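Local coordinates for uncharacterized protein (Leishmania major, PDB 2B4W) that is of unknown function but probably folds as a five-bladed beta-propeller like the beta-fructosidases, and may bind or process carbohydrate, at residues V14-L19 / R290-Y295; N226-L231 / K242-K247. All coordinates share one frame; numbering follows the deposited sequence.

In the fold
Contact 1 joins an early and a late strand of a mainly beta chain: strand 16-23, just after the N-terminal helix 3-11, lies antiparallel to strand 287-293, some 270 residues later. Contact 2 falls between these two segments in sequence and is local, the hairpin of strands 223-231 and 238-245 at one margin of a neighbouring antiparallel sheet. The centres of the two contacts are about 13 Å apart. They touch where Ile-291 CD1 packs on the backbone of Ile-244 and Gly-245, and Ile-293 CD1 on Ile-244 CB. In a propeller-like fold, as the clan suggests, contact 1 would serve as the closure between early and late strands.

Contact 1 (V14-L19 / R290-Y295); sequences VYESVL and RITIDY
Glu-16 and Arg-290 meet in a salt bridge on the face of the sheet they share with Val-18 and Thr-292. The guanidinium approaches end-on, and NH1 and NH2 both reach the same oxygen: OE1 of Glu-16 lies 2.9 Å from Arg-290 NH1 and 3.3 Å from NH2. Carboxylate and guanidinium planes stand 88° apart, with OE1 in the guanidinium plane while NH1 comes from above the carboxylate. A bend at chi3 (76°) turns the guanidinium toward the first strand, where Val-18 CG2 lies 3.8 Å from Arg-290 NE. A water joins OE1 and NH2, and Asp-69 and Asp-278 pair with NE and NH1.

Farther along, the Tyr-15 hydroxyl donates to the syn side of the Asp-294 carboxylate, OH to OD1 2.6 Å, ring and carboxylate planes nearly perpendicular. Arg-13 forms a salt bridge with OD2 of Asp-294.

Backbone bonds bind the strands. Val-18 and Arg-290 exchange two N-H...O bonds as an antiparallel hydrogen-bonded pair, Thr-292 N donates to Glu-16 O, and Tyr-15 N reaches Thr-292 O at 2.9 Å, almost straight (176°). On the face that carries Ser-17 and Ile-291, Ile-291 CB is met by Val-14 CG1 at 3.8 Å.

Glu-16, Asp-69 and Asp-278 thus probably balance the charge of a buried guanidinium, and the bonds to its three nitrogens fix its rotation.

Contact 2 (N226-L231 / K242-K247); sequences NYAFVL and KIIGTK
The backbone of Asn-226 bonds to two successive residues across the hairpin. Its N donates to Gly-245 O at 2.7 Å, and its O accepts from Ile-244 N at 2.9 Å in a nearly straight bond (174°). The asparagine lays its amide over the glycine, OD1 3.3 Å from Gly-245 CA. The amide is held from elsewhere, OD1 by the Tyr-250 hydroxyl and ND2 by Ser-281.

Ile-244 puts CG1 between its own N and carbonyl carbon (chi1 61°), which brings CG1 within 3.7 Å of Asn-226 CB; its CD1 continues to Ala-228 CB at 3.9 Å. This apolar patch also touches Ile-206 of the next strand.

With CG anti to the backbone N (chi1 -157°), the Tyr-227 ring leans alongside the Lys-242 backbone: CD1 is 3.5 Å from Lys-242 O, and Lys-242 N lies over one face, offset toward the rim. The ring also meets that of Tyr-209. Beyond it, Ala-228 N donates to Lys-242 O, and Lys-242 N returns a bent bond to Ala-228 O. Ile-243 CG2 approaches Asn-226 O, and the Ile-243 side chain packs on Val-4 and Phe-8 of helix 3-11.

Two residues set against one, in an antiparallel pair, make a classic beta bulge, here near the end of the edge strand of a five-stranded antiparallel sheet.

Contact 1 (V14-L19 / R290-Y295)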
ATOM      1  N   VAL A  14      -4.958   9.669 -17.313  1.00 20.59           N
ATOM      2  CA  VAL A  14      -4.022   8.574 -17.306  1.00 26.51           C
ATOM      3  C   VAL A  14      -3.105   8.645 -18.523  1.00 27.44           C
ATOM      4  O   VAL A  14      -3.629   8.707 -19.624  1.00 20.70           O
ATOM      5  CB  VAL A  14      -4.740   7.207 -17.347  1.00 29.77           C
ATOM      6  CG1 VAL A  14      -3.781   6.053 -17.081  1.00 30.90           C
ATOM      7  CG2 VAL A  14      -5.885   7.208 -16.354  1.00 18.89           C
ATOM      8  N   TYR A  15      -1.800   8.609 -18.297  1.00 22.69           N
ATOM      9  CA  TYR A  15      -0.826   8.804 -19.353  1.00 21.61           C
ATOM     10  C   TYR A  15      -0.231   7.514 -19.861  1.00 18.24           C
ATOM     11  O   TYR A  15       0.333   7.457 -20.946  1.00 20.39           O
ATOM     12  CB  TYR A  15       0.317   9.674 -18.831  1.00 24.49           C
ATOM     13  CG  TYR A  15      -0.129  11.036 -18.386  1.00 25.72           C
ATOM     14  CD1 TYR A  15      -0.704  11.202 -17.133  1.00 24.11           C
ATOM     15  CD2 TYR A  15       0.017  12.145 -19.204  1.00 22.69           C
ATOM     16  CE1 TYR A  15      -1.119  12.445 -16.723  1.00 22.23           C
ATOM     17  CE2 TYR A  15      -0.395  13.397 -18.786  1.00 18.55           C
ATOM     18  CZ  TYR A  15      -0.962  13.548 -17.535  1.00 26.06           C
ATOM     19  OH  TYR A  15      -1.392  14.784 -17.086  1.00 24.29           O
ATOM     20  N   GLU A  16      -0.314   6.476 -19.043  1.00 27.98           N
ATOM     21  CA  GLU A  16       0.231   5.156 -19.320  1.00 21.19           C
ATOM     22  C   GLU A  16      -0.563   4.172 -18.447  1.00 26.30           C
ATOM     23  O   GLU A  16      -0.980   4.574 -17.360  1.00 25.75           O
ATOM     24  CB  GLU A  16       1.710   4.966 -19.014  1.00 24.43           C
ATOM     25  CG  GLU A  16       2.679   6.060 -19.372  1.00 23.05           C
ATOM     26  CD  GLU A  16       4.131   5.818 -19.060  1.00 21.58           C
ATOM     27  OE1 GLU A  16       4.517   4.697 -18.654  1.00 26.50           O
ATOM     28  OE2 GLU A  16       4.884   6.794 -19.232  1.00 22.74           O
ATOM     29  N   SER A  17      -0.730   2.957 -18.930  1.00 25.30           N
ATOM     30  CA  SER A  17      -1.562   1.940 -18.279  1.00 26.46           C
ATOM     31  C   SER A  17      -1.094   0.557 -18.701  1.00 22.80           C
ATOM     32  O   SER A  17      -1.139   0.170 -19.873  1.00 21.20           O
ATOM     33  CB  SER A  17      -3.028   2.208 -18.608  1.00 27.84           C
ATOM     34  OG  SER A  17      -3.897   1.232 -18.095  1.00 28.54           O
ATOM     35  N   VAL A  18      -0.585  -0.189 -17.719  1.00 16.25           N
ATOM     36  CA  VAL A  18      -0.008  -1.498 -17.954  1.00 14.53           C
ATOM     37  C   VAL A  18      -0.360  -2.428 -16.782  1.00 19.27           C
ATOM     38  O   VAL A  18      -0.775  -1.932 -15.726  1.00 18.65           O
ATOM     39  CB  VAL A  18       1.524  -1.526 -18.087  1.00 29.95           C
ATOM     40  CG1 VAL A  18       2.040  -0.615 -19.198  1.00 33.50           C
ATOM     41  CG2 VAL A  18       2.164  -1.139 -16.754  1.00 41.18           C
ATOM     42  N   LEU A  19      -0.145  -3.714 -17.067  1.00 20.12           N
ATOM     43  CA  LEU A  19      -0.190  -4.739 -16.024  1.00 29.27           C
ATOM     44  C   LEU A  19       1.227  -5.282 -15.870  1.00 33.84           C
ATOM     45  O   LEU A  19       1.910  -5.506 -16.873  1.00 22.58           O
ATOM     46  CB  LEU A  19      -1.191  -5.846 -16.326  1.00 21.26           C
ATOM     47  CG  LEU A  19      -2.669  -5.428 -16.251  1.00 24.11           C
ATOM     48  CD1 LEU A  19      -3.554  -6.602 -16.656  1.00 30.21           C
ATOM     49  CD2 LEU A  19      -3.041  -4.896 -14.875  1.00 25.20           C
ATOM     50  N   ARG A 290       0.090  -0.796 -13.033  1.00 22.23           N
ATOM     51  CA  ARG A 290       0.732   0.501 -12.947  1.00 20.24           C
ATOM     52  C   ARG A 290       0.086   1.468 -13.949  1.00 27.86           C
ATOM     53  O   ARG A 290      -0.006   1.145 -15.138  1.00 21.27           O
ATOM     54  CB  ARG A 290       2.233   0.387 -13.221  1.00 16.47           C
ATOM     55  CG  ARG A 290       2.926   1.730 -13.388  1.00 20.83           C
ATOM     56  CD  ARG A 290       4.359   1.614 -13.803  1.00 14.31           C
ATOM     57  NE  ARG A 290       4.614   1.271 -15.188  1.00 21.64           N
ATOM     58  CZ  ARG A 290       4.461   2.074 -16.237  1.00 21.30           C
ATOM     59  NH1 ARG A 290       4.034   3.318 -16.144  1.00 22.34           N
ATOM     60  NH2 ARG A 290       4.732   1.641 -17.469  1.00 24.83           N
ATOM     61  N   ILE A 291      -0.329   2.627 -13.452  1.00 22.43           N
ATOM     62  CA  ILE A 291      -0.792   3.733 -14.269  1.00 23.51           C
ATOM     63  C   ILE A 291       0.055   4.961 -13.895  1.00 24.78           C
ATOM     64  O   ILE A 291       0.426   5.074 -12.720  1.00 22.92           O
ATOM     65  CB  ILE A 291      -2.280   4.108 -14.123  1.00 17.76           C
ATOM     66  CG1 ILE A 291      -2.707   4.434 -12.701  1.00 14.30           C
ATOM     67  CG2 ILE A 291      -3.131   3.018 -14.794  1.00 17.77           C
ATOM     68  CD1 ILE A 291      -4.151   4.855 -12.453  1.00 17.40           C
ATOM     69  N   THR A 292       0.307   5.782 -14.898  1.00 19.95           N
ATOM     70  CA  THR A 292       1.042   7.048 -14.757  1.00 18.95           C
ATOM     71  C   THR A 292      -0.005   8.155 -14.735  1.00 21.66           C
ATOM     72  O   THR A 292      -0.823   8.255 -15.640  1.00 21.49           O
ATOM     73  CB  THR A 292       2.075   7.214 -15.876  1.00 23.70           C
ATOM     74  OG1 THR A 292       2.989   6.102 -15.861  1.00 23.89           O
ATOM     75  CG2 THR A 292       2.906   8.468 -15.677  1.00 24.61           C
ATOM     76  N   ILE A 293       0.032   8.949 -13.679  1.00 18.70           N
ATOM     77  CA  ILE A 293      -0.909   9.960 -13.292  1.00 18.14           C
ATOM     78  C   ILE A 293      -0.193  11.215 -12.783  1.00 19.20           C
ATOM     79  O   ILE A 293       0.997  11.188 -12.493  1.00 18.31           O
ATOM     80  CB  ILE A 293      -1.847   9.405 -12.209  1.00 22.87           C
ATOM     81  CG1 ILE A 293      -1.164   8.945 -10.928  1.00 19.00           C
ATOM     82  CG2 ILE A 293      -2.671   8.247 -12.764  1.00 20.79           C
ATOM     83  CD1 ILE A 293      -2.086   8.904  -9.729  1.00 17.86           C
ATOM     84  N   ASP A 294      -0.900  12.316 -12.695  1.00 17.88           N
ATOM     85  CA  ASP A 294      -0.393  13.559 -12.146  1.00 19.03           C
ATOM     86  C   ASP A 294      -0.087  13.381 -10.653  1.00 25.92           C
ATOM     87  O   ASP A 294      -0.739  12.573  -9.986  1.00 20.97           O
ATOM     88  CB  ASP A 294      -1.409  14.682 -12.301  1.00 23.42           C
ATOM     89  CG  ASP A 294      -1.822  14.898 -13.744  1.00 45.10           C
ATOM     90  OD1 ASP A 294      -0.955  15.296 -14.548  1.00 29.44           O
ATOM     91  OD2 ASP A 294      -3.003  14.655 -14.065  1.00 72.02           O
ATOM     92  N   TYR A 295       0.885  14.159 -10.207  1.00 26.83           N
ATOM     93  CA  TYR A 295       1.222  14.251  -8.801  1.00 23.04           C
ATOM     94  C   TYR A 295      -0.029  14.514  -7.970  1.00 24.26           C
ATOM     95  O   TYR A 295      -0.735  15.507  -8.133  1.00 34.27           O
ATOM     96  CB  TYR A 295       2.222  15.352  -8.518  1.00 20.53           C
ATOM     97  CG  TYR A 295       2.735  15.413  -7.095  1.00 20.04           C
ATOM     98  CD1 TYR A 295       3.417  14.351  -6.528  1.00 25.64           C
ATOM     99  CD2 TYR A 295       2.534  16.541  -6.305  1.00 31.35           C
ATOM    100  CE1 TYR A 295       3.896  14.401  -5.230  1.00 17.48           C
ATOM    101  CE2 TYR A 295       2.998  16.605  -4.997  1.00 24.62           C
ATOM    102  CZ  TYR A 295       3.686  15.530  -4.474  1.00 19.65           C
ATOM    103  OH  TYR A 295       4.159  15.569  -3.183  1.00 30.46           O
TER
HETATM  104  O   HOH W   1       4.769   2.135 -20.182  1.00 24.04           O

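Contact 2 (N226-L231 / K242-K247)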
ATOM      1  N   ASN A 226      -8.655   3.679  -5.989  1.00 24.03           N
ATOM      2  CA  ASN A 226      -7.391   4.176  -5.462  1.00 19.68           C
ATOM      3  C   ASN A 226      -7.661   5.587  -4.948  1.00 23.88           C
ATOM      4  O   ASN A 226      -8.294   6.364  -5.671  1.00 22.58           O
ATOM      5  CB  ASN A 226      -6.312   4.206  -6.519  1.00 21.35           C
ATOM      6  CG  ASN A 226      -5.927   2.913  -7.173  1.00 15.38           C
ATOM      7  OD1 ASN A 226      -5.761   2.871  -8.395  1.00 18.03           O
ATOM      8  ND2 ASN A 226      -5.731   1.841  -6.433  1.00 22.80           N
ATOM      9  N   TYR A 227      -7.201   5.883  -3.750  1.00 23.14           N
ATOM     10  CA  TYR A 227      -7.546   7.108  -3.044  1.00 18.75           C
ATOM     11  C   TYR A 227      -6.353   7.854  -2.481  1.00 20.07           C
ATOM     12  O   TYR A 227      -5.385   7.273  -1.997  1.00 23.92           O
ATOM     13  CB  TYR A 227      -8.506   6.718  -1.911  1.00 20.82           C
ATOM     14  CG  TYR A 227      -9.416   7.790  -1.390  1.00 31.73           C
ATOM     15  CD1 TYR A 227     -10.507   8.239  -2.122  1.00 30.24           C
ATOM     16  CD2 TYR A 227      -9.190   8.354  -0.143  1.00 33.69           C
ATOM     17  CE1 TYR A 227     -11.325   9.223  -1.609  1.00 32.95           C
ATOM     18  CE2 TYR A 227      -9.999   9.335   0.373  1.00 31.24           C
ATOM     19  CZ  TYR A 227     -11.073   9.764  -0.379  1.00 32.82           C
ATOM     20  OH  TYR A 227     -11.886  10.744   0.136  1.00 42.78           O
ATOM     21  N   ALA A 228      -6.378   9.192  -2.533  1.00 26.22           N
ATOM     22  CA  ALA A 228      -5.304   9.981  -1.929  1.00 16.40           C
ATOM     23  C   ALA A 228      -5.904  11.059  -1.043  1.00 19.99           C
ATOM     24  O   ALA A 228      -7.010  11.526  -1.318  1.00 37.29           O
ATOM     25  CB  ALA A 228      -4.407  10.641  -2.967  1.00 17.12           C
ATOM     26  N   PHE A 229      -5.194  11.455  -0.004  1.00 18.26           N
ATOM     27  CA  PHE A 229      -5.492  12.609   0.807  1.00 19.61           C
ATOM     28  C   PHE A 229      -4.213  13.091   1.492  1.00 28.19           C
ATOM     29  O   PHE A 229      -3.194  12.398   1.516  1.00 25.91           O
ATOM     30  CB  PHE A 229      -6.565  12.312   1.864  1.00 23.53           C
ATOM     31  CG  PHE A 229      -6.182  11.166   2.784  1.00 28.01           C
ATOM     32  CD1 PHE A 229      -6.497   9.866   2.414  1.00 28.27           C
ATOM     33  CD2 PHE A 229      -5.516  11.377   3.972  1.00 26.95           C
ATOM     34  CE1 PHE A 229      -6.133   8.819   3.239  1.00 22.72           C
ATOM     35  CE2 PHE A 229      -5.131  10.338   4.793  1.00 26.67           C
ATOM     36  CZ  PHE A 229      -5.471   9.054   4.410  1.00 24.33           C
ATOM     37  N   VAL A 230      -4.318  14.287   2.064  1.00 23.55           N
ATOM     38  CA  VAL A 230      -3.185  14.818   2.820  1.00 29.08           C
ATOM     39  C   VAL A 230      -3.663  15.042   4.251  1.00 35.81           C
ATOM     40  O   VAL A 230      -4.775  15.521   4.462  1.00 25.66           O
ATOM     41  CB  VAL A 230      -2.617  16.104   2.214  1.00 26.00           C
ATOM     42  CG1 VAL A 230      -1.514  16.702   3.061  1.00 27.05           C
ATOM     43  CG2 VAL A 230      -2.083  15.817   0.813  1.00 34.42           C
ATOM     44  N   LEU A 231      -2.782  14.650   5.155  1.00 30.43           N
ATOM     45  CA  LEU A 231      -2.994  14.736   6.574  1.00 25.47           C
ATOM     46  C   LEU A 231      -2.064  15.758   7.199  1.00 31.65           C
ATOM     47  O   LEU A 231      -0.865  15.731   6.938  1.00 27.52           O
ATOM     48  CB  LEU A 231      -2.719  13.383   7.261  1.00 24.14           C
ATOM     49  CG  LEU A 231      -2.510  13.536   8.777  1.00 29.69           C
ATOM     50  CD1 LEU A 231      -3.863  13.773   9.430  1.00 22.86           C
ATOM     51  CD2 LEU A 231      -1.802  12.332   9.381  1.00 27.98           C
ATOM     52  N   LYS A 242      -9.174  12.648  -2.856  1.00 25.50           N
ATOM     53  CA  LYS A 242      -9.520  12.483  -4.272  1.00 31.92           C
ATOM     54  C   LYS A 242      -9.358  11.043  -4.723  1.00 32.50           C
ATOM     55  O   LYS A 242      -8.583  10.284  -4.135  1.00 22.06           O
ATOM     56  CB  LYS A 242      -8.634  13.407  -5.100  1.00 26.97           C
ATOM     57  CG  LYS A 242      -7.166  13.405  -4.694  1.00 32.29           C
ATOM     58  CD  LYS A 242      -6.403  14.413  -5.558  1.00 39.49           C
ATOM     59  CE  LYS A 242      -5.767  15.477  -4.669  1.00 45.38           C
ATOM     60  NZ  LYS A 242      -5.707  16.810  -5.326  1.00 65.83           N
ATOM     61  N   ILE A 243     -10.106  10.697  -5.765  1.00 31.85           N
ATOM     62  CA  ILE A 243      -9.927   9.411  -6.415  1.00 28.03           C
ATOM     63  C   ILE A 243      -8.776   9.601  -7.408  1.00 30.48           C
ATOM     64  O   ILE A 243      -8.773  10.620  -8.107  1.00 24.67           O
ATOM     65  CB  ILE A 243     -11.143   8.878  -7.173  1.00 30.75           C
ATOM     66  CG1 ILE A 243     -12.406   8.653  -6.337  1.00 40.00           C
ATOM     67  CG2 ILE A 243     -10.769   7.596  -7.912  1.00 19.66           C
ATOM     68  CD1 ILE A 243     -13.659   8.499  -7.177  1.00 52.48           C
ATOM     69  N   ILE A 244      -7.860   8.652  -7.416  1.00 28.65           N
ATOM     70  CA  ILE A 244      -6.708   8.732  -8.340  1.00 30.49           C
ATOM     71  C   ILE A 244      -6.617   7.573  -9.311  1.00 14.17           C
ATOM     72  O   ILE A 244      -5.901   7.617 -10.317  1.00 17.07           O
ATOM     73  CB  ILE A 244      -5.388   8.867  -7.547  1.00 26.79           C
ATOM     74  CG1 ILE A 244      -5.075   7.708  -6.609  1.00 27.53           C
ATOM     75  CG2 ILE A 244      -5.393  10.203  -6.803  1.00 18.84           C
ATOM     76  CD1 ILE A 244      -3.824   7.952  -5.773  1.00 26.21           C
ATOM     77  N   GLY A 245      -7.372   6.509  -9.070  1.00 22.44           N
ATOM     78  CA  GLY A 245      -7.460   5.326  -9.864  1.00 17.54           C
ATOM     79  C   GLY A 245      -8.673   4.470  -9.574  1.00 20.53           C
ATOM     80  O   GLY A 245      -9.239   4.415  -8.492  1.00 28.24           O
ATOM     81  N   THR A 246      -9.060   3.742 -10.606  1.00 27.56           N
ATOM     82  CA  THR A 246     -10.053   2.691 -10.586  1.00 21.53           C
ATOM     83  C   THR A 246      -9.604   1.593 -11.547  1.00 19.66           C
ATOM     84  O   THR A 246      -8.606   1.735 -12.261  1.00 30.94           O
ATOM     85  CB  THR A 246     -11.442   3.172 -11.037  1.00 25.49           C
ATOM     86  OG1 THR A 246     -11.271   3.694 -12.363  1.00 24.98           O
ATOM     87  CG2 THR A 246     -11.988   4.326 -10.215  1.00 25.36           C
ATOM     88  N   LYS A 247     -10.377   0.529 -11.552  1.00 29.73           N
ATOM     89  CA  LYS A 247     -10.258  -0.678 -12.359  1.00 28.49           C
ATOM     90  C   LYS A 247     -10.126  -0.364 -13.845  1.00 27.69           C
ATOM     91  O   LYS A 247      -9.323  -0.952 -14.565  1.00 27.54           O
ATOM     92  CB  LYS A 247     -11.488  -1.583 -12.173  1.00 33.48           C
ATOM     93  CG  LYS A 247     -11.367  -3.063 -12.105  1.00 40.24           C
ATOM     94  CD  LYS A 247     -10.202  -3.696 -12.813  1.00 35.90           C
ATOM     95  CE  LYS A 247     -10.444  -5.200 -12.978  1.00 18.74           C
ATOM     96  NZ  LYS A 247     -10.556  -5.500 -14.431  1.00 26.27           N
TER